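Local coordinates for protein alpha,alpha-trehalose-phosphate synthase (UDP-forming) (Burkholderia multivorans, PDB 5UOF) that belongs to glycosyltransferase family 20 and has the GT-B fold, in which two Rossmann-like domains face each other, at residues H148-E152 with L153-N157; K124-A127 with A128-P132; D260-G264 with R265-M269; P166-P170 with D171-L175. All coordinates share one frame; numbering follows the deposited sequence.

Contact 1 of 4, residues H148-E152 with L153-N157; sequences HALRE and LGVKN. With EDO (1,2-ethanediol), chain I.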
loop_
_atom_site.group_PDB
_atom_site.type_symbol
_atom_site.label_atom_id
_atom_site.label_comp_id
_atom_site.label_asym_id
_atom_site.label_seq_id
_atom_site.Cartn_x
_atom_site.Cartn_y
_atom_site.Cartn_z
ATOM N N HIS A 148 8.239 -18.933 17.077
ATOM C CA HIS A 148 8.240 -18.265 18.374
ATOM C C HIS A 148 7.584 -19.147 19.429
ATOM O O HIS A 148 8.086 -19.263 20.554
ATOM C CB HIS A 148 7.540 -16.905 18.261
ATOM C CG HIS A 148 7.606 -16.103 19.520
ATOM N ND1 HIS A 148 6.611 -16.135 20.475
ATOM C CD2 HIS A 148 8.571 -15.289 20.009
ATOM C CE1 HIS A 148 6.948 -15.353 21.483
ATOM N NE2 HIS A 148 8.134 -14.830 21.227
ATOM N N ALA A 149 6.489 -19.815 19.067
ATOM C CA ALA A 149 5.832 -20.724 19.999
ATOM C C ALA A 149 6.740 -21.898 20.349
ATOM O O ALA A 149 6.806 -22.316 21.511
ATOM C CB ALA A 149 4.512 -21.211 19.403
ATOM N N LEU A 150 7.463 -22.429 19.356
ATOM C CA LEU A 150 8.413 -23.505 19.637
ATOM C C LEU A 150 9.532 -23.028 20.563
ATOM O O LEU A 150 9.932 -23.749 21.488
ATOM C CB LEU A 150 8.993 -24.052 18.329
ATOM C CG LEU A 150 8.072 -24.905 17.449
ATOM C CD1 LEU A 150 8.748 -25.247 16.134
ATOM C CD2 LEU A 150 7.640 -26.190 18.158
ATOM N N ARG A 151 10.044 -21.810 20.337
ATOM C CA ARG A 151 11.093 -21.285 21.211
ATOM C C ARG A 151 10.599 -21.195 22.651
ATOM O O ARG A 151 11.326 -21.550 23.584
ATOM C CB ARG A 151 11.576 -19.917 20.737
ATOM C CG ARG A 151 12.104 -19.863 19.310
ATOM C CD ARG A 151 13.314 -20.773 19.098
ATOM N NE ARG A 151 13.818 -20.578 17.738
ATOM C CZ ARG A 151 14.605 -21.427 17.085
ATOM N NH1 ARG A 151 14.999 -22.563 17.655
ATOM N NH2 ARG A 151 14.994 -21.135 15.847
ATOM N N GLU A 152 9.354 -20.732 22.844
ATOM C CA GLU A 152 8.762 -20.688 24.179
ATOM C C GLU A 152 8.711 -22.061 24.836
ATOM O O GLU A 152 8.669 -22.151 26.073
ATOM C CB GLU A 152 7.353 -20.102 24.113
ATOM C CG GLU A 152 7.312 -18.641 23.675
ATOM C CD GLU A 152 7.681 -17.697 24.798
ATOM O OE1 GLU A 152 7.060 -17.786 25.879
ATOM O OE2 GLU A 152 8.601 -16.875 24.606
ATOM N N LEU A 153 8.705 -23.133 24.049
ATOM C CA LEU A 153 8.708 -24.484 24.594
ATOM C C LEU A 153 10.115 -25.031 24.801
ATOM O O LEU A 153 10.263 -26.198 25.175
ATOM C CB LEU A 153 7.913 -25.429 23.681
ATOM C CG LEU A 153 6.442 -25.053 23.479
ATOM C CD1 LEU A 153 5.781 -25.950 22.446
ATOM C CD2 LEU A 153 5.688 -25.108 24.801
ATOM N N GLY A 154 11.145 -24.223 24.570
ATOM C CA GLY A 154 12.512 -24.663 24.724
ATOM C C GLY A 154 13.126 -25.325 23.509
ATOM O O GLY A 154 14.208 -25.910 23.631
ATOM N N VAL A 155 12.477 -25.251 22.345
ATOM C CA VAL A 155 13.000 -25.860 21.127
ATOM C C VAL A 155 14.171 -25.030 20.615
ATOM O O VAL A 155 14.020 -23.845 20.292
ATOM C CB VAL A 155 11.901 -25.985 20.060
ATOM C CG1 VAL A 155 12.471 -26.501 18.739
ATOM C CG2 VAL A 155 10.795 -26.901 20.558
ATOM N N LYS A 156 15.344 -25.652 20.529
ATOM C CA LYS A 156 16.547 -24.993 20.044
ATOM C C LYS A 156 16.925 -25.417 18.631
ATOM O O LYS A 156 17.956 -24.967 18.121
ATOM C CB LYS A 156 17.709 -25.264 21.004
ATOM C CG LYS A 156 17.394 -24.827 22.418
ATOM C CD LYS A 156 18.629 -24.754 23.290
ATOM C CE LYS A 156 18.268 -24.138 24.634
ATOM N NZ LYS A 156 17.404 -22.931 24.450
ATOM N N ASN A 157 16.110 -26.251 17.985
ATOM C CA ASN A 157 16.418 -26.760 16.659
ATOM C C ASN A 157 16.594 -25.622 15.653
ATOM O O ASN A 157 16.040 -24.533 15.831
ATOM C CB ASN A 157 15.294 -27.670 16.173
ATOM C CG ASN A 157 15.105 -28.880 17.049
ATOM O OD1 ASN A 157 14.782 -28.764 18.237
ATOM N ND2 ASN A 157 15.294 -30.054 16.467
HETATM C C1 EDO I . 2.417 -18.069 18.999
HETATM O O1 EDO I . 1.380 -18.177 19.972
HETATM C C2 EDO I . 3.496 -17.132 19.512
HETATM O O2 EDO I . 4.260 -17.762 20.547
HETATM O O HOH W 1 14.398 -21.996 22.806
#
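L150 and V155 meet through backbone and side chain where helix 146-152 gives way to a loop. The hydrogen bonds define a Schellman motif: V155 N donates to L150 O at 3.1 Å, G154 N reaches R151 O at 2.9 Å, and G154 adopts a positive phi of 87°. L150 O also accepts from L153 N at 2.9 Å, the two donors approaching from opposite faces of its carbonyl plane.

A second set of polar bonds comes from the R151 side chain. A bend at chi2 (-61°) turns the chain forward, and NH1 donates twice, to V155 O (3.1 Å) and N157 O (2.9 Å). Both acceptors lie at the edge of the guanidinium, close to its plane. NE is hydrogen-bonded to A188 O and NH2 forms a salt bridge with D190, which fixes the rotation of the group. Water 1 donates to R151 O and V155 O, bridging helix and loop.

The apolar part is small: L150 CB touches V155 CB at 3.9 Å. Toward the other end of the segment, H148 ND1 is hydrogen-bonded to O2 of an ethanediol at 2.9 Å, near the ring plane.

Among its neighbours, L150 packs against A123 of helix 109-127, I136 of strand 135-139 and I159 of strand 159-162, while R151 also touches I159.

Contact 2 of 4, residues K124-A127 with A128-P132; sequences KQLA and ALLRP. With EDO (1,2-ethanediol), chain M.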
loop_
_atom_site.group_PDB
_atom_site.type_symbol
_atom_site.label_atom_id
_atom_site.label_comp_id
_atom_site.label_asym_id
_atom_site.label_seq_id
_atom_site.Cartn_x
_atom_site.Cartn_y
_atom_site.Cartn_z
ATOM N N LYS A 124 2.807 -27.039 20.329
ATOM C CA LYS A 124 2.933 -27.996 21.422
ATOM C C LYS A 124 2.723 -29.422 20.934
ATOM O O LYS A 124 3.372 -30.347 21.436
ATOM C CB LYS A 124 1.959 -27.667 22.547
ATOM C CG LYS A 124 2.271 -28.466 23.817
ATOM C CD LYS A 124 1.429 -28.039 24.995
ATOM C CE LYS A 124 1.821 -28.830 26.231
ATOM N NZ LYS A 124 3.281 -28.709 26.492
ATOM N N GLN A 125 1.835 -29.622 19.956
ATOM C CA GLN A 125 1.660 -30.960 19.386
ATOM C C GLN A 125 2.932 -31.439 18.696
ATOM O O GLN A 125 3.328 -32.603 18.848
ATOM C CB GLN A 125 0.485 -30.976 18.410
ATOM C CG GLN A 125 -0.881 -30.822 19.066
ATOM C CD GLN A 125 -1.236 -32.002 19.938
ATOM O OE1 GLN A 125 -1.167 -33.150 19.502
ATOM N NE2 GLN A 125 -1.605 -31.730 21.183
ATOM N N LEU A 126 3.593 -30.553 17.944
ATOM C CA LEU A 126 4.806 -30.945 17.230
ATOM C C LEU A 126 5.965 -31.214 18.188
ATOM O O LEU A 126 6.759 -32.137 17.964
ATOM C CB LEU A 126 5.195 -29.865 16.224
ATOM C CG LEU A 126 6.499 -30.164 15.481
ATOM C CD1 LEU A 126 6.351 -31.434 14.652
ATOM C CD2 LEU A 126 6.916 -29.003 14.623
ATOM N N ALA A 127 6.065 -30.430 19.265
ATOM C CA ALA A 127 7.287 -30.408 20.065
ATOM C C ALA A 127 7.631 -31.788 20.612
ATOM O O ALA A 127 8.808 -32.167 20.667
ATOM C CB ALA A 127 7.141 -29.401 21.207
ATOM N N ALA A 128 6.616 -32.563 20.998
ATOM C CA ALA A 128 6.859 -33.881 21.569
ATOM C C ALA A 128 7.444 -34.850 20.552
ATOM O O ALA A 128 8.045 -35.854 20.943
ATOM C CB ALA A 128 5.563 -34.451 22.144
ATOM N N LEU A 129 7.293 -34.571 19.259
ATOM C CA LEU A 129 7.804 -35.457 18.218
ATOM C C LEU A 129 9.224 -35.117 17.785
ATOM O O LEU A 129 9.801 -35.859 16.980
ATOM C CB LEU A 129 6.892 -35.412 16.990
ATOM C CG LEU A 129 5.395 -35.576 17.210
ATOM C CD1 LEU A 129 4.643 -35.308 15.918
ATOM C CD2 LEU A 129 5.086 -36.959 17.740
ATOM N N LEU A 130 9.801 -34.033 18.301
ATOM C CA LEU A 130 11.093 -33.553 17.832
ATOM C C LEU A 130 12.252 -34.313 18.453
ATOM O O LEU A 130 12.217 -34.689 19.628
ATOM C CB LEU A 130 11.253 -32.070 18.150
ATOM C CG LEU A 130 10.324 -31.163 17.352
ATOM C CD1 LEU A 130 10.477 -29.714 17.777
ATOM C CD2 LEU A 130 10.608 -31.321 15.849
ATOM N N ARG A 131 13.260 -34.521 17.670
ATOM C CA ARG A 131 14.587 -34.897 18.107
ATOM C C ARG A 131 15.496 -33.678 18.054
ATOM O O ARG A 131 15.253 -32.754 17.265
ATOM C CB ARG A 131 15.153 -36.020 17.231
ATOM C CG ARG A 131 14.235 -37.215 17.154
ATOM C CD ARG A 131 14.752 -38.311 16.223
ATOM N NE ARG A 131 13.779 -39.396 16.146
ATOM C CZ ARG A 131 13.777 -40.354 15.229
ATOM N NH1 ARG A 131 14.708 -40.380 14.283
ATOM N NH2 ARG A 131 12.838 -41.291 15.264
ATOM N N PRO A 132 16.551 -33.652 18.874
ATOM C CA PRO A 132 17.323 -32.409 19.034
ATOM C C PRO A 132 17.956 -31.885 17.753
ATOM O O PRO A 132 18.183 -30.675 17.658
ATOM C CB PRO A 132 18.398 -32.796 20.060
ATOM C CG PRO A 132 17.892 -34.020 20.721
ATOM C CD PRO A 132 17.087 -34.743 19.709
HETATM C C1 EDO M . 11.033 -38.503 18.803
HETATM O O1 EDO M . 11.743 -39.684 18.408
HETATM C C2 EDO M . 9.913 -38.860 19.780
HETATM O O2 EDO M . 8.896 -39.618 19.110
HETATM O O HOH W 2 11.224 -33.588 21.895
#
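The peptide carbonyls of L126 and A127 each accept a loop amide, and farther along the flat guanidinium of R131 has an ethanediol at its edge. There R131 NE donates to O1 of the diol at 3.1 Å in a nearly straight bond (171°). The same diol passes close to L129 O, so it rests beside the turn as well as against the arginine. Of the two backbone bonds, L129 N to L126 O measures 2.8 Å and L130 N to A127 O measures 3.2 Å.

The bond from L130 N to A127 O closes a type I beta turn over A127 to L130. Water 2 reinforces it by donating to A127 O and, at 2.7 Å, to L130 O, so A127 O is gripped by an amide and a water together.

Side-chain packing is looser than the backbone bonding. L126 CG approaches L130 CD2 at 4.3 Å, and L126 CD1 comes within 4.4 Å of L129 CD1. With chi1 at -68°, CG of L130 sits beside its own backbone N and is brought to 3.7 Å from L126 O. L126 and L130 both reach I13 of strand 12-16, and L126 also touches F48 of strand 46-48.

A tight turn carrying helix 109-127 toward strand 135-139 over the parallel core of the sheet is in keeping with a helix-to-strand connection of a Rossmann-like domain.

Contact 3 of 4, residues D260-G264 with R265-M269; sequences DALGG and RKLVM. With EDO (1,2-ethanediol), chain E.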
loop_
_atom_site.group_PDB
_atom_site.type_symbol
_atom_site.label_atom_id
_atom_site.label_comp_id
_atom_site.label_asym_id
_atom_site.label_seq_id
_atom_site.Cartn_x
_atom_site.Cartn_y
_atom_site.Cartn_z
ATOM N N ASP A 260 -11.596 -27.646 -31.633
ATOM C CA ASP A 260 -12.722 -27.569 -32.557
ATOM C C ASP A 260 -13.593 -26.357 -32.253
ATOM O O ASP A 260 -14.044 -25.663 -33.168
ATOM C CB ASP A 260 -13.558 -28.854 -32.486
ATOM C CG ASP A 260 -12.791 -30.096 -32.936
ATOM O OD1 ASP A 260 -11.865 -29.983 -33.771
ATOM O OD2 ASP A 260 -13.133 -31.197 -32.451
ATOM N N ALA A 261 -13.842 -26.090 -30.969
ATOM C CA ALA A 261 -14.698 -24.970 -30.594
ATOM C C ALA A 261 -14.096 -23.637 -31.016
ATOM O O ALA A 261 -14.835 -22.684 -31.292
ATOM C CB ALA A 261 -14.945 -24.981 -29.086
ATOM N N LEU A 262 -12.765 -23.550 -31.069
ATOM C CA LEU A 262 -12.105 -22.309 -31.459
ATOM C C LEU A 262 -12.187 -22.063 -32.958
ATOM O O LEU A 262 -12.194 -20.905 -33.388
ATOM C CB LEU A 262 -10.643 -22.327 -31.009
ATOM C CG LEU A 262 -10.465 -22.070 -29.515
ATOM C CD1 LEU A 262 -9.050 -22.407 -29.082
ATOM C CD2 LEU A 262 -10.790 -20.618 -29.189
ATOM N N GLY A 263 -12.235 -23.120 -33.762
ATOM C CA GLY A 263 -12.420 -22.957 -35.195
ATOM C C GLY A 263 -11.348 -22.137 -35.872
ATOM O O GLY A 263 -11.653 -21.342 -36.768
ATOM N N GLY A 264 -10.094 -22.313 -35.464
ATOM C CA GLY A 264 -8.993 -21.571 -36.031
ATOM C C GLY A 264 -8.714 -20.238 -35.366
ATOM O O GLY A 264 -7.712 -19.590 -35.702
ATOM N N ARG A 265 -9.565 -19.797 -34.451
ATOM C CA ARG A 265 -9.303 -18.549 -33.755
ATOM C C ARG A 265 -8.086 -18.687 -32.848
ATOM O O ARG A 265 -7.773 -19.775 -32.353
ATOM C CB ARG A 265 -10.518 -18.137 -32.924
ATOM C CG ARG A 265 -11.734 -17.878 -33.773
ATOM C CD ARG A 265 -12.925 -17.455 -32.951
ATOM N NE ARG A 265 -14.091 -17.347 -33.818
ATOM C CZ ARG A 265 -15.135 -18.163 -33.770
ATOM N NH1 ARG A 265 -15.176 -19.137 -32.868
ATOM N NH2 ARG A 265 -16.145 -17.987 -34.612
ATOM N N LYS A 266 -7.406 -17.562 -32.620
ATOM C CA LYS A 266 -6.358 -17.502 -31.609
ATOM C C LYS A 266 -6.963 -17.637 -30.218
ATOM O O LYS A 266 -8.134 -17.330 -29.993
ATOM C CB LYS A 266 -5.590 -16.184 -31.708
ATOM C CG LYS A 266 -4.971 -15.905 -33.068
ATOM C CD LYS A 266 -3.653 -16.616 -33.253
ATOM C CE LYS A 266 -2.978 -16.163 -34.553
ATOM N NZ LYS A 266 -1.594 -16.702 -34.697
ATOM N N LEU A 267 -6.144 -18.106 -29.279
ATOM C CA LEU A 267 -6.587 -18.431 -27.933
ATOM C C LEU A 267 -5.708 -17.707 -26.926
ATOM O O LEU A 267 -4.478 -17.849 -26.956
ATOM C CB LEU A 267 -6.538 -19.946 -27.695
ATOM C CG LEU A 267 -6.726 -20.432 -26.253
ATOM C CD1 LEU A 267 -8.110 -20.077 -25.735
ATOM C CD2 LEU A 267 -6.493 -21.942 -26.163
ATOM N N VAL A 268 -6.343 -16.922 -26.051
ATOM C CA VAL A 268 -5.697 -16.323 -24.883
ATOM C C VAL A 268 -6.142 -17.123 -23.665
ATOM O O VAL A 268 -7.346 -17.289 -23.435
ATOM C CB VAL A 268 -6.073 -14.838 -24.735
ATOM C CG1 VAL A 268 -5.352 -14.208 -23.538
ATOM C CG2 VAL A 268 -5.744 -14.082 -26.012
ATOM N N MET A 269 -5.185 -17.639 -22.892
ATOM C CA MET A 269 -5.484 -18.447 -21.713
ATOM C C MET A 269 -5.194 -17.644 -20.457
ATOM O O MET A 269 -4.201 -16.911 -20.394
ATOM C CB MET A 269 -4.649 -19.736 -21.671
ATOM C CG MET A 269 -5.132 -20.853 -22.575
ATOM S SD MET A 269 -6.744 -21.530 -22.131
ATOM C CE MET A 269 -6.423 -22.078 -20.466
HETATM C C1 EDO E . -6.209 -23.465 -31.566
HETATM O O1 EDO E . -7.476 -22.842 -31.809
HETATM C C2 EDO E . -5.261 -22.398 -31.039
HETATM O O2 EDO E . -5.350 -21.263 -31.903
#
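L262 and L267 set their side chains at about a right angle, and CD1 of L262 presses on L267 CB at 3.8 Å. The torsion of L267 (chi1 169°) swings CG away from its backbone N, and its CD2 also comes to 3.9 Å from L262 CD1.

R265 is oriented differently: its chain, extended from CG to NE, runs back past the carbonyl of L262, with CG only 3.1 Å from L262 O. The guanidinium arrives obliquely to that oxygen, and its polar end is held from outside, NE donating to G299 O. The backbone N of R265 makes the bond to L262 O, 3.0 Å long with an N-H...O angle of 162°.

That bond closes a type I' beta turn whose two central residues, G263 and G264, both have positive phi. The turn joins helix 253-262 to strand 266-271, an inner strand of the six-stranded parallel sheet in one Rossmann-like domain of the GT-B fold. L267 packs on V304 of the adjoining strand 301-306.

An ethanediol also sits against L262: it donates through O1 to R265 O at 3.1 Å, and the same O1 lies 3.2 Å from L262 CD1.

Contact 4 of 4, residues P166-P170 with D171-L175; sequences PFPSP and DVLRL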
loop_
_atom_site.group_PDB
_atom_site.type_symbol
_atom_site.label_atom_id
_atom_site.label_comp_id
_atom_site.label_asym_id
_atom_site.label_seq_id
_atom_site.Cartn_x
_atom_site.Cartn_y
_atom_site.Cartn_z
ATOM N N PRO A 166 3.682 -12.129 -0.927
ATOM C CA PRO A 166 4.604 -10.990 -0.809
ATOM C C PRO A 166 4.824 -10.591 0.640
ATOM O O PRO A 166 4.024 -10.897 1.522
ATOM C CB PRO A 166 3.885 -9.867 -1.576
ATOM C CG PRO A 166 2.904 -10.593 -2.497
ATOM C CD PRO A 166 2.448 -11.756 -1.638
ATOM N N PHE A 167 5.946 -9.915 0.889
ATOM C CA PHE A 167 6.107 -9.229 2.169
ATOM C C PHE A 167 6.090 -7.734 1.907
ATOM O O PHE A 167 6.952 -7.229 1.170
ATOM C CB PHE A 167 7.388 -9.632 2.899
ATOM C CG PHE A 167 7.393 -9.207 4.333
ATOM C CD1 PHE A 167 6.717 -9.957 5.276
ATOM C CD2 PHE A 167 8.031 -8.038 4.733
ATOM C CE1 PHE A 167 6.686 -9.555 6.614
ATOM C CE2 PHE A 167 8.011 -7.641 6.071
ATOM C CZ PHE A 167 7.346 -8.408 7.008
ATOM N N PRO A 168 5.122 -7.006 2.459
ATOM C CA PRO A 168 4.968 -5.593 2.114
ATOM C C PRO A 168 6.037 -4.713 2.744
ATOM O O PRO A 168 6.610 -5.029 3.788
ATOM C CB PRO A 168 3.578 -5.252 2.659
ATOM C CG PRO A 168 3.435 -6.152 3.864
ATOM C CD PRO A 168 4.172 -7.433 3.506
ATOM N N SER A 169 6.295 -3.582 2.077
ATOM C CA SER A 169 7.203 -2.575 2.611
ATOM C C SER A 169 6.675 -2.033 3.948
ATOM O O SER A 169 5.488 -2.159 4.254
ATOM C CB SER A 169 7.372 -1.447 1.597
ATOM O OG SER A 169 6.116 -0.880 1.288
ATOM N N PRO A 170 7.552 -1.445 4.774
ATOM C CA PRO A 170 7.133 -1.113 6.156
ATOM C C PRO A 170 5.925 -0.195 6.230
ATOM O O PRO A 170 5.062 -0.388 7.094
ATOM C CB PRO A 170 8.387 -0.455 6.751
ATOM C CG PRO A 170 9.527 -1.012 5.955
ATOM C CD PRO A 170 8.998 -1.233 4.569
ATOM N N ASP A 171 5.827 0.798 5.334
ATOM C CA ASP A 171 4.677 1.695 5.350
ATOM C C ASP A 171 3.367 0.934 5.167
ATOM O O ASP A 171 2.325 1.354 5.678
ATOM C CB ASP A 171 4.839 2.759 4.260
ATOM C CG ASP A 171 5.373 2.187 2.945
ATOM O OD1 ASP A 171 6.453 1.536 2.940
ATOM O OD2 ASP A 171 4.714 2.420 1.903
ATOM N N VAL A 172 3.398 -0.171 4.428
ATOM C CA VAL A 172 2.183 -0.936 4.182
ATOM C C VAL A 172 1.997 -2.004 5.251
ATOM O O VAL A 172 0.870 -2.264 5.685
ATOM C CB VAL A 172 2.240 -1.542 2.766
ATOM C CG1 VAL A 172 1.070 -2.495 2.524
ATOM C CG2 VAL A 172 2.232 -0.407 1.725
ATOM N N LEU A 173 3.102 -2.588 5.709
ATOM C CA LEU A 173 3.034 -3.571 6.794
ATOM C C LEU A 173 2.394 -2.990 8.051
ATOM O O LEU A 173 1.691 -3.705 8.782
ATOM C CB LEU A 173 4.431 -4.090 7.137
ATOM C CG LEU A 173 4.457 -5.164 8.239
ATOM C CD1 LEU A 173 3.798 -6.465 7.758
ATOM C CD2 LEU A 173 5.859 -5.429 8.755
ATOM N N ARG A 174 2.627 -1.700 8.325
ATOM C CA ARG A 174 2.093 -1.075 9.534
ATOM C C ARG A 174 0.574 -0.971 9.531
ATOM O O ARG A 174 -0.007 -0.629 10.567
ATOM C CB ARG A 174 2.730 0.304 9.723
ATOM C CG ARG A 174 4.187 0.216 10.144
ATOM C CD ARG A 174 4.938 1.547 10.054
ATOM N NE ARG A 174 4.286 2.619 10.802
ATOM C CZ ARG A 174 4.001 3.815 10.296
ATOM N NH1 ARG A 174 4.325 4.103 9.040
ATOM N NH2 ARG A 174 3.407 4.730 11.049
ATOM N N LEU A 175 -0.084 -1.274 8.412
ATOM C CA LEU A 175 -1.536 -1.382 8.421
ATOM C C LEU A 175 -2.013 -2.575 9.238
ATOM O O LEU A 175 -3.183 -2.612 9.628
ATOM C CB LEU A 175 -2.062 -1.478 6.992
ATOM C CG LEU A 175 -1.662 -0.253 6.158
ATOM C CD1 LEU A 175 -2.148 -0.392 4.725
ATOM C CD2 LEU A 175 -2.179 1.007 6.784
#
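P168 and L173 form the apolar centre, CG of the proline lying 3.9 Å from CD1 of the leucine. The arrangement is a helix N-terminus: S169 occupies the N-cap position of helix 170-173 and P170 opens the first turn. F167 joins the centre by bringing CZ to 3.8 Å from L173 CD2, while P168 CD lies over one face of the F167 ring, offset toward its rim. With its CG anti to the backbone N (chi1 -178°), L173 puts CD1 against P168 and CD2 against the F167 ring. P168 CB also meets V172 CG1 at 3.7 Å, and F98 of helix 89-98 covers F167, P168 and L173.

Moving outward, S169 O accepts two amides, V172 N at 2.9 Å and L173 N at 2.8 Å. The serine hydroxyl makes no capping bond. In the conformer given, D171 OD2 is hydrogen-bonded to S169 and Y100 of the second subunit.

The polar edge is thus part of the dimer interface, where R174 forms a salt bridge with E397 of the second subunit. P170 O accepts R174 N at 3.0 Å, while R174 CG packs 3.2 Å from the same oxygen.

How the contacts relate
From the N terminus the order is contact 2, contact 1, contact 4 and contact 3. Each closes on itself before the next opens, so none nest or cross. Contact 2 turns helix 109-127 toward strand 135-139, contact 1 turns helix 146-152 toward strand 159-162, and contact 4 starts helix 170-173 after that strand. All three belong to the half built on the ten-stranded mixed sheet. Contacts 1 and 2 touch directly: N157 ND2 lies 2.8 Å from R131 O, a probable hydrogen bond, and L153 packs on K124. Contact 4 stands apart, its centre about 27 Å from that of contact 1. Contact 3 serves the six-stranded parallel sheet, its centre about 54 Å from that of contact 2.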